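Local coordinates for putative sugar ABC transporter, substrate-binding protein (Clostridium phytofermentans, PDB 4WZZ) that probably captures a sugar for import by an ABC transporter, and holds alpha-L-rhamnopyranose in the cleft between its two lobes, at residues A307-S312 and G316-A321; P127-A132 and I137-L142; V183-S188 and A195-M200; M168-D173 and K269-G274. One frame throughout, in Å; residues are numbered along the deposited sequence.

In the fold
The four contacts fall into two pairs, one in each lobe of a periplasmic sugar-binding protein fold, with the rhamnose between the lobes. Interactions 1 and 2 have centres 14 Å apart and meet where Ala309 CB lies 3.7 Å from Leu140 CD1, joining helix 299-315 to strand 138-142. Interactions 3 and 4, with centres 13 Å apart, share the other lobe; Trp196 CZ3 comes within 3.5 Å of Leu273 CD1, and both of these residues touch the rhamnose. Across the protein, interactions 2 and 3 stay about 9 Å apart at their nearest atoms, while the centres of interactions 1 and 4 are 35 Å apart. Interactions 1 and 2 hold none of the sugar-pocket residues.

Interaction 1 (A307-S312 and G316-A321); sequences AYASIS and GTITGA
Ser312 and the loop residues Thr317 and Ile318 meet at the C-terminal end of helix 299-315, and the polar part converges on one carbonyl. Ser312 O takes a weak, bent hydrogen bond from Thr317 N (2.8 Å, 126° at the hydrogen). A second, from Ile318 N to Ser312 O, is weak through its length of 3.4 Å. Gly316, with positive phi, takes the chain out of the helix into the loop toward strand 325-327 and swings these two N-H groups back over the last turn.

The serine hydroxyl works inward instead. Ser312 OG is 2.9 Å from Tyr308 O, a carbonyl that also accepts Ser312 N from the opposite face of its plane.

The apolar part rests on Ile318. Its CG1 occupies the crowded position between backbone N and carbonyl carbon (chi1 68°), which carries the longer branch back to the helix. Ile318 CG1 and CD1 each lie 3.7 Å from Ser312 CB, and CD1 goes on to Ala309 O at 3.8 Å; Ala309 also packs on strand 138-142.

With its hydroxyl committed within the helix, Ser312 offers the loop its CB for apolar packing and its carbonyl for two weak bonds.

Interaction 2 (P127-A132 and I137-L142); sequences PALTEA and IHVLSL
Leu129 meets Val139 through two torsion choices. Leu129 CG lies beside the backbone N and opposite the carbonyl carbon (chi1 -67°); CD1 takes the extended place, and the other branch, CD2, turns to the strand. Val139 swings CG1 opposite its own backbone N (chi1 179°), toward that branch. Leu129 CD2 and Val139 CG1 then lie 4.1 Å apart, and the two side chains cross at about a right angle. The other valine methyl, Val139 CG2, sits 3.9 Å from Leu129 O and 4.2 Å from Ala132 CB, straddling one turn of helix 126-134.

One turn later Ala132 takes over. Ala132 O receives Ile137 N at 3.0 Å, in a fairly straight bond (155°). The same turn of chain brings Ile137 CB to 3.2 Å from Ala132 O and to 4.1 Å from Ala132 CB, so the isoleucine is packed tightly against its own hydrogen-bond acceptor.

Strands 114-117 and 138-142 are parallel neighbours, and helix 126-134 is the connecting arm of this beta-alpha-beta crossover. Ile115 touches both Ala132 and Ile137, and Leu129 and Ala132 also pack on helix 97-110.

Chemically, the one hydrogen bond between the segments spans the return from helix to strand, and close-set aliphatic groups with no polar side chain between them seat the helix on the sheet.

Interaction 3 (V183-S188 and A195-M200); sequences VLSAAS and AWIDGM
The end of strand 179-185 passes helix 191-203 with Val183 and Ile197 as the pair of closest alpha carbons, 8.1 Å apart, a spacing that leaves room for side chains and brings no backbone bond across. The helical side is regular, with Gly199 N bonded to Ala195 O and Met200 N to Trp196 O. The strand is an interior one of its parallel sheet: Val183 bonds through its backbone to Gly216 and Tyr218 of one neighbouring strand, and Leu184 to Cys245 of the other. Alternation along the strand turns Val183 and Ser185 to the helix and Leu184 to the far face, against helix 224-237.

Ile197 makes the close contacts from the helix, with selenomethionine Met200 more loosely alongside. The CG1 branch of Ile197 leaves CB opposite the carbonyl carbon and continues extended, which sends CD1 forward between the two strand side chains. There Ile197 CD1 lies 4.0 Å from Val183 CG1, the two side chains meeting at a slant. On its other partner, Ile197 CD1 is 3.5 Å from Ser185 OG and 3.8 Å from Ser185 CB.

Trp196, the residue before Ile197, faces another way and touches the rhamnose, while Ser185 remains about 8 Å from the sugar.

Both segments belong to the beta-alpha-beta unit 179-185, 191-203, 212-219. No hydrogen bond joins them: one isoleucine methyl rests against a valine methyl and a serine, joining the helix that carries a sugar-contacting tryptophan to an interior strand.

Interaction 4 (M168-D173 and K269-G274); sequences MDAILD and KLTGLG
Thr271 faces Ala170 on helix 160-174, and the alpha carbons of the two are 7.2 Å apart. Followed outward, the threonine first presents CB, 4.5 Å from Ala170 CB. It then forks. OG1 leaves opposite the backbone N (chi1 -168°) and passes Ala170 CB at 4.0 Å, a packing distance only; its polar partner is Tyr293 O, to which it is hydrogen-bonded.

The methyl branch, CG2, is set between backbone N and carbonyl carbon and comes down on the helix. Thr271 CG2 lies 4.1 Å from Ala170 CB and 4.3 Å from Ile171 CG1, so the two prongs of the threonine both pack against the alanine methyl while the methyl prong also reaches the isoleucine. Ile174, one turn on from Ala170, touches Thr271 as well. No hydrogen bond crosses between the two segments, and the point of nearest approach is consistent with the short alanine side chain there.

Strand 269-272 is an outermost strand of the four-stranded parallel sheet. A helix laid over a parallel sheet, with a sugar contact from Leu273, just past the strand's end, fits the alpha/beta lobe of a periplasmic sugar-binding protein.

Interaction 1 (A307-S312 and G316-A321)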
loop_
_atom_site.group_PDB
_atom_site.type_symbol
_atom_site.label_atom_id
_atom_site.label_comp_id
_atom_site.label_asym_id
_atom_site.label_seq_id
_atom_site.Cartn_x
_atom_site.Cartn_y
_atom_site.Cartn_z
ATOM N N ALA A 307 -10.728 -2.510 9.983
ATOM C CA ALA A 307 -11.803 -3.270 10.615
ATOM C C ALA A 307 -12.493 -2.442 11.701
ATOM O O ALA A 307 -13.721 -2.408 11.765
ATOM C CB ALA A 307 -11.280 -4.598 11.190
ATOM N N TYR A 308 -11.724 -1.772 12.556
ATOM C CA TYR A 308 -12.348 -0.936 13.585
ATOM C C TYR A 308 -13.224 0.140 12.949
ATOM O O TYR A 308 -14.334 0.436 13.433
ATOM C CB TYR A 308 -11.303 -0.304 14.504
ATOM C CG TYR A 308 -10.659 -1.284 15.452
ATOM C CD1 TYR A 308 -11.418 -1.976 16.383
ATOM C CD2 TYR A 308 -9.282 -1.515 15.424
ATOM C CE1 TYR A 308 -10.836 -2.873 17.258
ATOM C CE2 TYR A 308 -8.692 -2.404 16.297
ATOM C CZ TYR A 308 -9.473 -3.079 17.217
ATOM O OH TYR A 308 -8.906 -3.977 18.091
ATOM N N ALA A 309 -12.737 0.736 11.863
ATOM C CA ALA A 309 -13.468 1.798 11.184
ATOM C C ALA A 309 -14.711 1.241 10.496
ATOM O O ALA A 309 -15.777 1.877 10.500
ATOM C CB ALA A 309 -12.563 2.526 10.177
ATOM N N SER A 310 -14.593 0.035 9.942
ATOM C CA SER A 310 -15.731 -0.631 9.330
ATOM C C SER A 310 -16.839 -0.876 10.363
ATOM O O SER A 310 -18.013 -0.625 10.111
ATOM C CB SER A 310 -15.305 -1.985 8.762
ATOM O OG SER A 310 -14.371 -1.807 7.713
ATOM N N ILE A 311 -16.455 -1.402 11.522
ATOM C CA ILE A 311 -17.424 -1.660 12.586
ATOM C C ILE A 311 -18.058 -0.353 13.022
ATOM O O ILE A 311 -19.252 -0.314 13.326
ATOM C CB ILE A 311 -16.782 -2.343 13.791
ATOM C CG1 ILE A 311 -16.293 -3.744 13.393
ATOM C CG2 ILE A 311 -17.799 -2.477 14.941
ATOM C CD1 ILE A 311 -15.396 -4.403 14.417
ATOM N N SER A 312 -17.263 0.718 13.039
ATOM C CA SER A 312 -17.760 2.025 13.476
ATOM C C SER A 312 -18.796 2.589 12.508
ATOM O O SER A 312 -19.793 3.170 12.935
ATOM C CB SER A 312 -16.607 3.000 13.672
ATOM O OG SER A 312 -15.788 2.575 14.745
ATOM N N GLY A 316 -22.651 2.948 13.434
ATOM C CA GLY A 316 -23.061 4.335 13.331
ATOM C C GLY A 316 -22.294 5.283 14.236
ATOM O O GLY A 316 -22.719 6.417 14.432
ATOM N N THR A 317 -21.178 4.817 14.790
ATOM C CA THR A 317 -20.320 5.626 15.658
ATOM C C THR A 317 -19.582 6.711 14.854
ATOM O O THR A 317 -19.186 7.747 15.392
ATOM C CB THR A 317 -19.288 4.716 16.383
ATOM O OG1 THR A 317 -19.949 3.964 17.410
ATOM C CG2 THR A 317 -18.165 5.534 17.016
ATOM N N ILE A 318 -19.357 6.432 13.572
ATOM C CA ILE A 318 -18.826 7.410 12.630
ATOM C C ILE A 318 -19.598 7.243 11.346
ATOM O O ILE A 318 -20.256 6.226 11.145
ATOM C CB ILE A 318 -17.311 7.210 12.298
ATOM C CG1 ILE A 318 -17.114 5.923 11.501
ATOM C CG2 ILE A 318 -16.472 7.209 13.556
ATOM C CD1 ILE A 318 -15.663 5.579 11.227
ATOM N N THR A 319 -19.499 8.236 10.473
ATOM C CA THR A 319 -20.112 8.187 9.152
ATOM C C THR A 319 -19.077 8.417 8.048
ATOM O O THR A 319 -19.374 8.271 6.869
ATOM C CB THR A 319 -21.185 9.271 9.024
ATOM O OG1 THR A 319 -20.562 10.557 9.121
ATOM C CG2 THR A 319 -22.225 9.109 10.124
ATOM N N GLY A 320 -17.863 8.785 8.439
ATOM C CA GLY A 320 -16.802 9.051 7.477
ATOM C C GLY A 320 -16.522 10.530 7.295
ATOM O O GLY A 320 -15.564 10.923 6.639
ATOM N N ALA A 321 -17.354 11.373 7.896
ATOM C CA ALA A 321 -17.209 12.801 7.740
ATOM C C ALA A 321 -15.948 13.318 8.422
ATOM O O ALA A 321 -15.566 12.848 9.490
ATOM C CB ALA A 321 -18.437 13.505 8.326
#

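Interaction 2 (P127-A132 and I137-L142)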
loop_
_atom_site.group_PDB
_atom_site.type_symbol
_atom_site.label_atom_id
_atom_site.label_comp_id
_atom_site.label_asym_id
_atom_site.label_seq_id
_atom_site.Cartn_x
_atom_site.Cartn_y
_atom_site.Cartn_z
ATOM N N PRO A 127 -19.278 2.167 -10.419
ATOM C CA PRO A 127 -20.642 1.642 -10.589
ATOM C C PRO A 127 -20.977 0.480 -9.646
ATOM O O PRO A 127 -22.061 0.476 -9.057
ATOM C CB PRO A 127 -20.654 1.171 -12.044
ATOM C CG PRO A 127 -19.646 2.026 -12.719
ATOM C CD PRO A 127 -18.565 2.268 -11.704
ATOM N N ALA A 128 -20.072 -0.481 -9.497
ATOM C CA ALA A 128 -20.363 -1.630 -8.649
ATOM C C ALA A 128 -20.481 -1.214 -7.184
ATOM O O ALA A 128 -21.355 -1.706 -6.455
ATOM C CB ALA A 128 -19.312 -2.697 -8.823
ATOM N N LEU A 129 -19.610 -0.297 -6.756
ATOM C CA LEU A 129 -19.611 0.149 -5.372
ATOM C C LEU A 129 -20.815 1.030 -5.081
ATOM O O LEU A 129 -21.342 1.035 -3.962
ATOM C CB LEU A 129 -18.313 0.879 -5.033
ATOM C CG LEU A 129 -17.080 -0.028 -5.048
ATOM C CD1 LEU A 129 -15.818 0.798 -4.774
ATOM C CD2 LEU A 129 -17.235 -1.181 -4.036
ATOM N N THR A 130 -21.247 1.783 -6.082
ATOM C CA THR A 130 -22.468 2.565 -5.933
ATOM C C THR A 130 -23.665 1.622 -5.791
ATOM O O THR A 130 -24.548 1.858 -4.968
ATOM C CB THR A 130 -22.666 3.515 -7.116
ATOM O OG1 THR A 130 -21.594 4.461 -7.140
ATOM C CG2 THR A 130 -23.984 4.276 -6.994
ATOM N N GLU A 131 -23.688 0.556 -6.586
ATOM C CA GLU A 131 -24.743 -0.453 -6.478
ATOM C C GLU A 131 -24.741 -1.055 -5.076
ATOM O O GLU A 131 -25.796 -1.307 -4.502
ATOM C CB GLU A 131 -24.569 -1.553 -7.536
ATOM C CG GLU A 131 -25.569 -2.711 -7.420
ATOM C CD GLU A 131 -27.035 -2.274 -7.578
ATOM O OE1 GLU A 131 -27.295 -1.115 -7.979
ATOM O OE2 GLU A 131 -27.935 -3.097 -7.290
ATOM N N ALA A 132 -23.554 -1.309 -4.535
ATOM C CA ALA A 132 -23.438 -1.816 -3.165
ATOM C C ALA A 132 -24.082 -0.823 -2.201
ATOM O O ALA A 132 -24.869 -1.197 -1.326
ATOM C CB ALA A 132 -21.969 -2.046 -2.788
ATOM N N ILE A 137 -25.171 -1.214 1.633
ATOM C CA ILE A 137 -23.856 -1.659 2.088
ATOM C C ILE A 137 -22.875 -0.501 2.335
ATOM O O ILE A 137 -22.660 0.350 1.478
ATOM C CB ILE A 137 -23.241 -2.631 1.080
ATOM C CG1 ILE A 137 -24.195 -3.810 0.873
ATOM C CG2 ILE A 137 -21.848 -3.092 1.560
ATOM C CD1 ILE A 137 -23.785 -4.807 -0.207
ATOM N N HIS A 138 -22.298 -0.476 3.530
ATOM C CA HIS A 138 -21.270 0.501 3.854
ATOM C C HIS A 138 -20.024 0.192 3.049
ATOM O O HIS A 138 -19.519 -0.922 3.105
ATOM C CB HIS A 138 -20.918 0.435 5.339
ATOM C CG HIS A 138 -22.054 0.814 6.240
ATOM N ND1 HIS A 138 -22.269 2.107 6.655
ATOM C CD2 HIS A 138 -23.023 0.065 6.815
ATOM C CE1 HIS A 138 -23.343 2.147 7.426
ATOM N NE2 HIS A 138 -23.816 0.919 7.545
ATOM N N VAL A 139 -19.517 1.179 2.318
ATOM C CA VAL A 139 -18.259 0.976 1.596
ATOM C C VAL A 139 -17.127 1.788 2.220
ATOM O O VAL A 139 -17.242 3.003 2.386
ATOM C CB VAL A 139 -18.384 1.331 0.111
ATOM C CG1 VAL A 139 -17.027 1.120 -0.590
ATOM C CG2 VAL A 139 -19.460 0.495 -0.552
ATOM N N LEU A 140 -16.044 1.098 2.550
ATOM C CA LEU A 140 -14.831 1.696 3.097
ATOM C C LEU A 140 -13.691 1.285 2.163
ATOM O O LEU A 140 -13.768 0.251 1.508
ATOM C CB LEU A 140 -14.594 1.141 4.509
ATOM C CG LEU A 140 -13.307 1.458 5.247
ATOM C CD1 LEU A 140 -13.566 1.570 6.727
ATOM C CD2 LEU A 140 -12.251 0.384 4.961
ATOM N N SER A 141 -12.655 2.105 2.071
ATOM C CA SER A 141 -11.515 1.745 1.248
ATOM C C SER A 141 -10.283 1.744 2.141
ATOM O O SER A 141 -10.241 2.480 3.126
ATOM C CB SER A 141 -11.412 2.749 0.096
ATOM O OG SER A 141 -10.336 2.484 -0.758
ATOM N N LEU A 142 -9.301 0.896 1.810
ATOM C CA LEU A 142 -8.023 0.850 2.516
ATOM C C LEU A 142 -6.904 0.570 1.520
ATOM O O LEU A 142 -7.147 0.003 0.453
ATOM C CB LEU A 142 -7.986 -0.203 3.638
ATOM C CG LEU A 142 -7.789 -1.676 3.257
ATOM C CD1 LEU A 142 -7.554 -2.538 4.488
ATOM C CD2 LEU A 142 -8.983 -2.195 2.476
#

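Interaction 3 (V183-S188 and A195-M200)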
loop_
_atom_site.group_PDB
_atom_site.type_symbol
_atom_site.label_atom_id
_atom_site.label_comp_id
_atom_site.label_asym_id
_atom_site.label_seq_id
_atom_site.Cartn_x
_atom_site.Cartn_y
_atom_site.Cartn_z
ATOM N N VAL A 183 11.409 4.261 -11.490
ATOM C CA VAL A 183 10.373 3.672 -10.657
ATOM C C VAL A 183 9.905 2.357 -11.259
ATOM O O VAL A 183 9.588 2.280 -12.451
ATOM C CB VAL A 183 9.150 4.577 -10.563
ATOM C CG1 VAL A 183 8.014 3.859 -9.845
ATOM C CG2 VAL A 183 9.541 5.913 -9.885
ATOM N N LEU A 184 9.864 1.327 -10.424
ATOM C CA LEU A 184 9.208 0.074 -10.770
ATOM C C LEU A 184 7.951 0.043 -9.922
ATOM O O LEU A 184 8.005 -0.175 -8.703
ATOM C CB LEU A 184 10.088 -1.133 -10.430
ATOM C CG LEU A 184 9.423 -2.496 -10.596
ATOM C CD1 LEU A 184 9.047 -2.721 -12.048
ATOM C CD2 LEU A 184 10.355 -3.624 -10.103
ATOM N N SER A 185 6.829 0.316 -10.582
ATOM C CA SER A 185 5.542 0.389 -9.897
ATOM C C SER A 185 4.804 -0.950 -9.965
ATOM O O SER A 185 5.346 -1.975 -10.429
ATOM C CB SER A 185 4.694 1.486 -10.535
ATOM O OG SER A 185 3.589 1.800 -9.720
ATOM N N ALA A 186 3.564 -0.935 -9.493
ATOM C CA ALA A 186 2.675 -2.087 -9.577
ATOM C C ALA A 186 1.769 -1.905 -10.810
ATOM O O ALA A 186 2.272 -1.634 -11.892
ATOM C CB ALA A 186 1.861 -2.222 -8.283
ATOM N N ALA A 187 0.451 -2.056 -10.676
ATOM C CA ALA A 187 -0.441 -1.800 -11.808
ATOM C C ALA A 187 -0.430 -0.318 -12.136
ATOM O O ALA A 187 -0.383 0.517 -11.234
ATOM C CB ALA A 187 -1.852 -2.241 -11.491
ATOM N N SER A 188 -0.521 0.010 -13.423
ATOM C CA SER A 188 -0.544 1.394 -13.871
ATOM C C SER A 188 -1.792 2.148 -13.410
ATOM O O SER A 188 -1.821 3.370 -13.427
ATOM C CB SER A 188 -0.435 1.448 -15.398
ATOM O OG SER A 188 -1.600 0.897 -16.009
ATOM N N ALA A 195 -0.471 7.731 -6.559
ATOM C CA ALA A 195 -0.399 8.849 -5.623
ATOM C C ALA A 195 1.018 9.056 -5.089
ATOM O O ALA A 195 1.494 10.205 -4.980
ATOM C CB ALA A 195 -1.398 8.668 -4.480
ATOM N N TRP A 196 1.696 7.958 -4.759
ATOM C CA TRP A 196 3.078 8.055 -4.298
ATOM C C TRP A 196 3.985 8.585 -5.393
ATOM O O TRP A 196 4.890 9.377 -5.128
ATOM C CB TRP A 196 3.586 6.709 -3.794
ATOM C CG TRP A 196 2.800 6.215 -2.610
ATOM C CD1 TRP A 196 2.249 6.970 -1.618
ATOM C CD2 TRP A 196 2.466 4.861 -2.318
ATOM N NE1 TRP A 196 1.596 6.163 -0.712
ATOM C CE2 TRP A 196 1.713 4.857 -1.131
ATOM C CE3 TRP A 196 2.719 3.647 -2.956
ATOM C CZ2 TRP A 196 1.221 3.670 -0.554
ATOM C CZ3 TRP A 196 2.246 2.498 -2.388
ATOM C CH2 TRP A 196 1.503 2.512 -1.208
ATOM N N ILE A 197 3.776 8.111 -6.611
ATOM C CA ILE A 197 4.601 8.542 -7.738
ATOM C C ILE A 197 4.344 10.015 -8.040
ATOM O O ILE A 197 5.275 10.789 -8.250
ATOM C CB ILE A 197 4.365 7.671 -8.969
ATOM C CG1 ILE A 197 4.870 6.263 -8.707
ATOM C CG2 ILE A 197 5.110 8.252 -10.199
ATOM C CD1 ILE A 197 4.288 5.202 -9.648
ATOM N N ASP A 198 3.083 10.431 -8.011
ATOM C CA ASP A 198 2.792 11.848 -8.190
ATOM C C ASP A 198 3.426 12.662 -7.078
ATOM O O ASP A 198 3.959 13.753 -7.322
ATOM C CB ASP A 198 1.295 12.083 -8.220
ATOM C CG ASP A 198 0.668 11.666 -9.544
ATOM O OD1 ASP A 198 1.411 11.503 -10.548
ATOM O OD2 ASP A 198 -0.569 11.493 -9.579
ATOM N N GLY A 199 3.356 12.142 -5.858
ATOM C CA GLY A 199 3.988 12.786 -4.727
ATOM C C GLY A 199 5.488 12.938 -4.936
ATOM O O GLY A 199 6.065 13.992 -4.634
HETATM N N MSE A 200 6.139 11.884 -5.426
HETATM C CA MSE A 200 7.587 11.925 -5.626
HETATM C C MSE A 200 7.907 12.980 -6.672
HETATM O O MSE A 200 8.884 13.709 -6.551
HETATM C CB MSE A 200 8.114 10.545 -6.050
HETATM C CG MSE A 200 8.159 9.593 -4.917
HETATM SE SE MSE A 200 9.087 7.943 -5.518
HETATM C CE MSE A 200 7.516 6.874 -5.916
#

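Interaction 4 (M168-D173 and K269-G274)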
loop_
_atom_site.group_PDB
_atom_site.type_symbol
_atom_site.label_atom_id
_atom_site.label_comp_id
_atom_site.label_asym_id
_atom_site.label_seq_id
_atom_site.Cartn_x
_atom_site.Cartn_y
_atom_site.Cartn_z
HETATM N N MSE A 168 12.075 9.963 -1.810
HETATM C CA MSE A 168 12.960 10.885 -2.532
HETATM C C MSE A 168 14.253 11.087 -1.757
HETATM O O MSE A 168 15.332 11.118 -2.347
HETATM C CB MSE A 168 12.304 12.230 -2.822
HETATM C CG MSE A 168 11.282 12.198 -3.952
HETATM SE SE MSE A 168 11.945 11.341 -5.618
HETATM C CE MSE A 168 13.662 12.266 -5.782
ATOM N N ASP A 169 14.150 11.245 -0.441
ATOM C CA ASP A 169 15.345 11.428 0.383
ATOM C C ASP A 169 16.203 10.173 0.345
ATOM O O ASP A 169 17.430 10.274 0.310
ATOM C CB ASP A 169 14.984 11.806 1.822
ATOM C CG ASP A 169 14.484 13.252 1.948
ATOM O OD1 ASP A 169 14.799 14.078 1.059
ATOM O OD2 ASP A 169 13.770 13.570 2.933
ATOM N N ALA A 170 15.577 8.990 0.299
ATOM C CA ALA A 170 16.320 7.755 0.152
ATOM C C ALA A 170 17.076 7.710 -1.152
ATOM O O ALA A 170 18.264 7.378 -1.192
ATOM C CB ALA A 170 15.395 6.540 0.262
ATOM N N ILE A 171 16.409 8.061 -2.244
ATOM C CA ILE A 171 17.086 8.061 -3.543
ATOM C C ILE A 171 18.268 9.030 -3.540
ATOM O O ILE A 171 19.351 8.702 -4.010
ATOM C CB ILE A 171 16.103 8.388 -4.678
ATOM C CG1 ILE A 171 15.060 7.260 -4.840
ATOM C CG2 ILE A 171 16.845 8.592 -5.974
ATOM C CD1 ILE A 171 13.712 7.770 -5.333
ATOM N N LEU A 172 18.057 10.216 -2.982
ATOM C CA LEU A 172 19.092 11.231 -2.962
ATOM C C LEU A 172 20.319 10.724 -2.189
ATOM O O LEU A 172 21.454 10.953 -2.581
ATOM C CB LEU A 172 18.555 12.522 -2.338
ATOM C CG LEU A 172 19.562 13.676 -2.301
ATOM C CD1 LEU A 172 19.914 14.131 -3.711
ATOM C CD2 LEU A 172 19.019 14.827 -1.488
ATOM N N ASP A 173 20.063 10.064 -1.069
ATOM C CA ASP A 173 21.120 9.530 -0.218
ATOM C C ASP A 173 21.849 8.389 -0.905
ATOM O O ASP A 173 23.068 8.413 -1.084
ATOM C CB ASP A 173 20.498 9.040 1.093
ATOM C CG ASP A 173 21.513 8.402 2.023
ATOM O OD1 ASP A 173 22.690 8.843 2.042
ATOM O OD2 ASP A 173 21.128 7.475 2.754
ATOM N N LYS A 269 21.564 0.279 -6.759
ATOM C CA LYS A 269 20.949 0.159 -5.473
ATOM C C LYS A 269 19.431 0.215 -5.611
ATOM O O LYS A 269 18.867 0.615 -6.649
ATOM C CB LYS A 269 21.456 1.237 -4.529
ATOM C CG LYS A 269 22.962 1.164 -4.214
ATOM C CD LYS A 269 23.323 -0.189 -3.594
ATOM C CE LYS A 269 24.710 -0.234 -3.061
ATOM N NZ LYS A 269 24.964 -1.548 -2.423
ATOM N N LEU A 270 18.780 -0.235 -4.555
ATOM C CA LEU A 270 17.350 -0.479 -4.567
ATOM C C LEU A 270 16.735 0.094 -3.294
ATOM O O LEU A 270 17.265 -0.101 -2.216
ATOM C CB LEU A 270 17.098 -1.980 -4.608
ATOM C CG LEU A 270 15.649 -2.473 -4.612
ATOM C CD1 LEU A 270 14.912 -1.972 -5.840
ATOM C CD2 LEU A 270 15.632 -3.990 -4.541
ATOM N N THR A 271 15.624 0.800 -3.439
ATOM C CA THR A 271 14.800 1.156 -2.296
ATOM C C THR A 271 13.331 1.097 -2.724
ATOM O O THR A 271 13.005 0.707 -3.850
ATOM C CB THR A 271 15.192 2.509 -1.673
ATOM O OG1 THR A 271 14.553 2.670 -0.402
ATOM C CG2 THR A 271 14.823 3.668 -2.577
ATOM N N GLY A 272 12.452 1.437 -1.799
ATOM C CA GLY A 272 11.029 1.322 -2.050
ATOM C C GLY A 272 10.233 0.942 -0.829
ATOM O O GLY A 272 10.587 1.298 0.299
ATOM N N LEU A 273 9.148 0.214 -1.086
ATOM C CA LEU A 273 8.165 -0.176 -0.068
ATOM C C LEU A 273 8.109 -1.696 -0.048
ATOM O O LEU A 273 7.576 -2.305 -0.953
ATOM C CB LEU A 273 6.795 0.436 -0.415
ATOM C CG LEU A 273 6.819 1.970 -0.517
ATOM C CD1 LEU A 273 5.452 2.493 -0.936
ATOM C CD2 LEU A 273 7.317 2.636 0.797
ATOM N N GLY A 274 8.657 -2.314 0.990
ATOM C CA GLY A 274 8.770 -3.754 1.015
ATOM C C GLY A 274 8.462 -4.397 2.367
ATOM O O GLY A 274 8.450 -3.741 3.412
#